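Local coordinates for protein peptidoglycan hydrolase FlgJ (Sphingomonas sp. A1, PDB 3VWO) that probably hydrolyses glycosidic bonds of peptidoglycan, through the C-terminal glycosyl hydrolase 73 domain of FlgJ, so that the flagellar rod can be assembled in the periplasm, at residues T62-E67 with A87-E92; Y50-I55 with Q93-Y98. All blocks are in the same frame, centred on the assembly; numbering follows the deposited sequence.

Contact 1. Residues T62-E67 with A87-E92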
loop_
_atom_site.group_PDB
_atom_site.type_symbol
_atom_site.label_atom_id
_atom_site.label_comp_id
_atom_site.label_asym_id
_atom_site.label_seq_id
_atom_site.Cartn_x
_atom_site.Cartn_y
_atom_site.Cartn_z
ATOM N N THR A 62 14.776 11.284 -5.528
ATOM C CA THR A 62 14.985 11.938 -6.808
ATOM C C THR A 62 14.146 11.184 -7.820
ATOM O O THR A 62 14.114 9.959 -7.822
ATOM C CB THR A 62 16.462 11.899 -7.236
ATOM O OG1 THR A 62 16.920 10.541 -7.263
ATOM C CG2 THR A 62 17.318 12.689 -6.260
ATOM N N GLY A 63 13.450 11.918 -8.671
ATOM C CA GLY A 63 12.508 11.295 -9.573
ATOM C C GLY A 63 11.160 11.957 -9.436
ATOM O O GLY A 63 11.026 12.995 -8.788
ATOM N N LYS A 64 10.153 11.348 -10.045
ATOM C CA LYS A 64 8.845 11.969 -10.139
ATOM C C LYS A 64 8.146 12.071 -8.794
ATOM O O LYS A 64 8.255 11.179 -7.955
ATOM C CB LYS A 64 7.991 11.227 -11.161
ATOM C CG LYS A 64 8.306 11.663 -12.581
ATOM C CD LYS A 64 7.650 10.779 -13.611
ATOM C CE LYS A 64 8.525 9.589 -13.915
ATOM N NZ LYS A 64 8.153 8.966 -15.217
ATOM N N VAL A 65 7.449 13.186 -8.596
ATOM C CA VAL A 65 6.692 13.417 -7.379
ATOM C C VAL A 65 5.357 14.043 -7.722
ATOM O O VAL A 65 5.177 14.595 -8.807
ATOM C CB VAL A 65 7.429 14.359 -6.407
ATOM C CG1 VAL A 65 8.670 13.695 -5.857
ATOM C CG2 VAL A 65 7.786 15.670 -7.098
ATOM N N VAL A 66 4.418 13.943 -6.790
ATOM C CA VAL A 66 3.133 14.614 -6.909
ATOM C C VAL A 66 2.797 15.192 -5.545
ATOM O O VAL A 66 2.856 14.491 -4.540
ATOM C CB VAL A 66 2.015 13.637 -7.334
ATOM C CG1 VAL A 66 0.668 14.341 -7.348
ATOM C CG2 VAL A 66 2.307 13.037 -8.697
ATOM N N GLU A 67 2.481 16.478 -5.496
ATOM C CA GLU A 67 1.972 17.058 -4.263
ATOM C C GLU A 67 0.525 16.621 -4.120
ATOM O O GLU A 67 -0.265 16.765 -5.051
ATOM C CB GLU A 67 2.048 18.588 -4.295
ATOM C CG GLU A 67 3.341 19.169 -3.750
ATOM C CD GLU A 67 3.195 20.627 -3.336
ATOM O OE1 GLU A 67 2.326 21.323 -3.902
ATOM O OE2 GLU A 67 3.940 21.071 -2.435
ATOM N N ALA A 87 6.037 9.305 -7.299
ATOM C CA ALA A 87 5.288 8.912 -8.485
ATOM C C ALA A 87 6.151 7.967 -9.288
ATOM O O ALA A 87 7.385 8.073 -9.274
ATOM C CB ALA A 87 4.892 10.136 -9.316
ATOM N N TYR A 88 5.514 7.018 -9.964
ATOM C CA TYR A 88 6.254 5.970 -10.652
ATOM C C TYR A 88 5.867 5.866 -12.121
ATOM O O TYR A 88 4.904 6.491 -12.563
ATOM C CB TYR A 88 5.988 4.625 -9.980
ATOM C CG TYR A 88 6.226 4.619 -8.489
ATOM C CD1 TYR A 88 7.489 4.383 -7.980
ATOM C CD2 TYR A 88 5.183 4.830 -7.592
ATOM C CE1 TYR A 88 7.718 4.355 -6.613
ATOM C CE2 TYR A 88 5.402 4.817 -6.215
ATOM C CZ TYR A 88 6.676 4.572 -5.737
ATOM O OH TYR A 88 6.924 4.531 -4.374
ATOM N N ASP A 89 6.621 5.054 -12.857
ATOM C CA ASP A 89 6.357 4.796 -14.274
ATOM C C ASP A 89 5.328 3.684 -14.489
ATOM O O ASP A 89 4.769 3.554 -15.579
ATOM C CB ASP A 89 7.652 4.399 -14.995
ATOM C CG ASP A 89 8.668 5.520 -15.039
ATOM O OD1 ASP A 89 8.276 6.682 -14.830
ATOM O OD2 ASP A 89 9.857 5.240 -15.294
ATOM N N SER A 90 5.094 2.868 -13.462
ATOM C CA SER A 90 4.242 1.698 -13.609
ATOM C C SER A 90 3.883 1.114 -12.249
ATOM O O SER A 90 4.558 1.390 -11.259
ATOM C CB SER A 90 4.973 0.620 -14.410
ATOM O OG SER A 90 6.011 0.047 -13.633
ATOM N N TYR A 91 2.835 0.295 -12.209
ATOM C CA TYR A 91 2.511 -0.450 -10.992
ATOM C C TYR A 91 3.682 -1.331 -10.557
ATOM O O TYR A 91 3.935 -1.479 -9.359
ATOM C CB TYR A 91 1.241 -1.288 -11.178
ATOM C CG TYR A 91 -0.022 -0.459 -11.232
ATOM C CD1 TYR A 91 -0.235 0.574 -10.329
ATOM C CD2 TYR A 91 -0.988 -0.690 -12.204
ATOM C CE1 TYR A 91 -1.385 1.346 -10.380
ATOM C CE2 TYR A 91 -2.141 0.081 -12.264
ATOM C CZ TYR A 91 -2.334 1.096 -11.348
ATOM O OH TYR A 91 -3.477 1.866 -11.397
ATOM N N GLU A 92 4.401 -1.899 -11.523
ATOM C CA GLU A 92 5.578 -2.717 -11.217
ATOM C C GLU A 92 6.597 -1.944 -10.390
ATOM O O GLU A 92 7.070 -2.422 -9.359
ATOM C CB GLU A 92 6.242 -3.233 -12.495
ATOM C CG GLU A 92 7.567 -3.947 -12.250
ATOM C CD GLU A 92 8.199 -4.483 -13.526
ATOM O OE1 GLU A 92 8.209 -5.718 -13.713
ATOM O OE2 GLU A 92 8.693 -3.670 -14.336
HETATM O O HOH W 1 9.871 8.079 -10.348
#
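Lys64 and Ala87 pack closely where their chains pass, with the two CB atoms 3.8 Å apart. The methyl of Ala87 also meets CG2 of Val66 at 3.9 Å. With CG1 of Val66 anti to the backbone N (chi1 176°), CG2 is the branch left to meet that methyl. Beside this apolar patch, Ala87 N donates to Lys64 O over 3.0 Å. Trp61 NE1 bonds the same oxygen, which thus takes two donors. Val66 pairs in turn with Phe85 through the backbone. The contact therefore lies at the open end of the two-stranded antiparallel hairpin of strands 65-74 and 77-86, where the chain enters one strand and leaves the other. The outer side is looser and wetter. One water accepts from Lys64 N and donates to Ala87 O at 2.7 Å, bridging the two backbones. Farther out, the exposed Lys64 chain bends at chi3 (-87°) and crosses the Asp89 side chain at about a right angle. Its NZ forms a salt bridge with Asp89 OD1, modelled at a doubtfully short distance. Both residues also touch a crystal neighbour.

Contact 2. Residues Y50-I55 with Q93-Y98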
loop_
_atom_site.group_PDB
_atom_site.type_symbol
_atom_site.label_atom_id
_atom_site.label_comp_id
_atom_site.label_asym_id
_atom_site.label_seq_id
_atom_site.Cartn_x
_atom_site.Cartn_y
_atom_site.Cartn_z
ATOM N N TYR A 50 0.577 5.867 -9.815
ATOM C CA TYR A 50 0.779 4.436 -9.564
ATOM C C TYR A 50 1.175 4.161 -8.118
ATOM O O TYR A 50 1.517 3.033 -7.782
ATOM C CB TYR A 50 1.822 3.811 -10.501
ATOM C CG TYR A 50 1.548 4.005 -11.975
ATOM C CD1 TYR A 50 0.596 3.239 -12.633
ATOM C CD2 TYR A 50 2.260 4.940 -12.711
ATOM C CE1 TYR A 50 0.350 3.416 -13.988
ATOM C CE2 TYR A 50 2.025 5.120 -14.063
ATOM C CZ TYR A 50 1.070 4.360 -14.694
ATOM O OH TYR A 50 0.836 4.549 -16.041
ATOM N N ASN A 51 1.120 5.187 -7.273
ATOM C CA ASN A 51 1.549 5.069 -5.872
ATOM C C ASN A 51 0.424 4.488 -5.028
ATOM O O ASN A 51 -0.236 5.198 -4.268
ATOM C CB ASN A 51 1.956 6.438 -5.339
ATOM C CG ASN A 51 2.710 6.366 -4.031
ATOM O OD1 ASN A 51 2.688 5.349 -3.333
ATOM N ND2 ASN A 51 3.371 7.465 -3.679
ATOM N N LEU A 52 0.229 3.182 -5.155
ATOM C CA LEU A 52 -0.909 2.515 -4.549
ATOM C C LEU A 52 -0.738 2.325 -3.048
ATOM O O LEU A 52 -1.696 1.994 -2.360
ATOM C CB LEU A 52 -1.147 1.166 -5.224
ATOM C CG LEU A 52 -2.170 1.083 -6.359
ATOM C CD1 LEU A 52 -2.323 2.404 -7.120
ATOM C CD2 LEU A 52 -1.795 -0.039 -7.301
ATOM N N PHE A 53 0.472 2.545 -2.542
ATOM C CA PHE A 53 0.728 2.382 -1.111
ATOM C C PHE A 53 0.849 3.716 -0.378
ATOM O O PHE A 53 1.124 3.748 0.817
ATOM C CB PHE A 53 1.960 1.500 -0.888
ATOM C CG PHE A 53 1.754 0.095 -1.346
ATOM C CD1 PHE A 53 1.131 -0.830 -0.516
ATOM C CD2 PHE A 53 2.134 -0.297 -2.614
ATOM C CE1 PHE A 53 0.914 -2.121 -0.945
ATOM C CE2 PHE A 53 1.920 -1.589 -3.047
ATOM C CZ PHE A 53 1.303 -2.501 -2.212
ATOM N N ASN A 54 0.631 4.809 -1.102
ATOM C CA ASN A 54 0.674 6.152 -0.519
ATOM C C ASN A 54 2.006 6.470 0.169
ATOM O O ASN A 54 2.040 7.018 1.273
ATOM C CB ASN A 54 -0.508 6.376 0.433
ATOM C CG ASN A 54 -1.823 6.561 -0.309
ATOM O OD1 ASN A 54 -1.883 7.258 -1.320
ATOM N ND2 ASN A 54 -2.876 5.928 0.185
ATOM N N ILE A 55 3.094 6.125 -0.509
ATOM C CA ILE A 55 4.437 6.321 0.021
ATOM C C ILE A 55 4.915 7.741 -0.266
ATOM O O ILE A 55 5.029 8.147 -1.428
ATOM C CB ILE A 55 5.431 5.353 -0.619
ATOM C CG1 ILE A 55 4.920 3.917 -0.499
ATOM C CG2 ILE A 55 6.809 5.495 0.047
ATOM C CD1 ILE A 55 4.704 3.475 0.919
ATOM N N GLN A 93 6.919 -0.740 -10.847
ATOM C CA GLN A 93 7.870 0.110 -10.149
ATOM C C GLN A 93 7.371 0.456 -8.744
ATOM O O GLN A 93 8.156 0.499 -7.793
ATOM C CB GLN A 93 8.119 1.379 -10.966
ATOM C CG GLN A 93 9.320 2.174 -10.522
ATOM C CD GLN A 93 9.714 3.226 -11.535
ATOM O OE1 GLN A 93 9.050 4.252 -11.667
ATOM N NE2 GLN A 93 10.793 2.969 -12.265
ATOM N N ALA A 94 6.065 0.701 -8.620
ATOM C CA ALA A 94 5.454 1.009 -7.329
ATOM C C ALA A 94 5.591 -0.160 -6.344
ATOM O O ALA A 94 6.001 0.015 -5.190
ATOM C CB ALA A 94 3.994 1.351 -7.516
ATOM N N PHE A 95 5.235 -1.351 -6.802
ATOM C CA PHE A 95 5.338 -2.541 -5.950
ATOM C C PHE A 95 6.784 -2.849 -5.554
ATOM O O PHE A 95 7.049 -3.210 -4.409
ATOM C CB PHE A 95 4.689 -3.758 -6.621
ATOM C CG PHE A 95 3.191 -3.814 -6.461
ATOM C CD1 PHE A 95 2.624 -4.333 -5.313
ATOM C CD2 PHE A 95 2.353 -3.346 -7.465
ATOM C CE1 PHE A 95 1.250 -4.390 -5.160
ATOM C CE2 PHE A 95 0.977 -3.398 -7.319
ATOM C CZ PHE A 95 0.426 -3.921 -6.164
ATOM N N GLN A 96 7.714 -2.696 -6.494
ATOM C CA GLN A 96 9.130 -2.917 -6.207
ATOM C C GLN A 96 9.659 -1.914 -5.187
ATOM O O GLN A 96 10.483 -2.258 -4.338
ATOM C CB GLN A 96 9.965 -2.838 -7.486
ATOM C CG GLN A 96 9.679 -3.939 -8.494
ATOM C CD GLN A 96 10.538 -5.170 -8.284
ATOM O OE1 GLN A 96 11.059 -5.404 -7.191
ATOM N NE2 GLN A 96 10.697 -5.962 -9.338
ATOM N N ASP A 97 9.208 -0.667 -5.283
ATOM C CA ASP A 97 9.629 0.335 -4.315
ATOM C C ASP A 97 9.079 -0.007 -2.933
ATOM O O ASP A 97 9.780 0.132 -1.924
ATOM C CB ASP A 97 9.218 1.751 -4.752
ATOM C CG ASP A 97 9.995 2.831 -4.016
ATOM O OD1 ASP A 97 11.186 2.597 -3.721
ATOM O OD2 ASP A 97 9.425 3.903 -3.725
ATOM N N TYR A 98 7.834 -0.481 -2.883
ATOM C CA TYR A 98 7.220 -0.889 -1.616
ATOM C C TYR A 98 8.002 -2.036 -0.970
ATOM O O TYR A 98 8.276 -2.006 0.231
ATOM C CB TYR A 98 5.755 -1.294 -1.821
ATOM C CG TYR A 98 5.120 -2.001 -0.633
ATOM C CD1 TYR A 98 4.523 -1.284 0.397
ATOM C CD2 TYR A 98 5.112 -3.388 -0.551
ATOM C CE1 TYR A 98 3.938 -1.935 1.482
ATOM C CE2 TYR A 98 4.537 -4.042 0.523
ATOM C CZ TYR A 98 3.948 -3.312 1.533
ATOM O OH TYR A 98 3.373 -3.974 2.595
#
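Phe53 lies with one ring face on Tyr98 and an edge toward Phe95. Its CB starts 4.0 Å from Tyr98 CD1. With CG anti to the carbonyl carbon (chi1 -66°), the ring is laid against Tyr98. CG and CD1 then lie over the same side of the Tyr98 ring, with Phe53 CD1 3.5 Å from Tyr98 CD1. On the other flank, Phe53 CD2 meets Tyr98 CB, which lies over the phenyl face in a CH-pi contact. CE1 sits over the centre of the tyrosine ring. At the far end CE2 and CZ reach Phe95, with Phe53 CZ 3.5 Å from Phe95 CE1. The stack with Tyr98 is near parallel (planes at 19°), while the pair with Phe95 is an offset edge-to-face contact (85°). An alanine in place of Phe53 would probably leave a gap between Phe95 and Tyr98 and deprive Tyr98 of its stacking partner. Phe53 is carried by a type I beta turn from Asn51 to Asn54. The Asn51 amide braces that loop: OD1 accepts from Ile55 N, and ND2 donates to Ile55 O. The aromatic cluster fills the space between the 50-55 loop and helix 91-104, with helix 2-19 against Phe95 and helix 23-34 against Phe53 and Tyr98.

Helix 91-104 joins the two contacts, whose centres are 8 Å apart. Contact 1 includes its first residues and the lead-in from the hairpin; contact 2 uses the six residues that follow. Tyr88 reaches from the first region to the second: its OH lies 2.7 Å from Asp97 OD2, a probable hydrogen bond, and Arg86 forms a salt bridge with the same carboxylate oxygen. Tyr91 CE1 also packs on Leu52 CD2 at 3.4 Å. The centre of contact 1, partly buried at the hairpin, is about 14 Å from the chain centre, and that of the buried contact 2 about 7 Å. A bound HEPES buffer molecule lies about 6 Å from the Phe53 side chain.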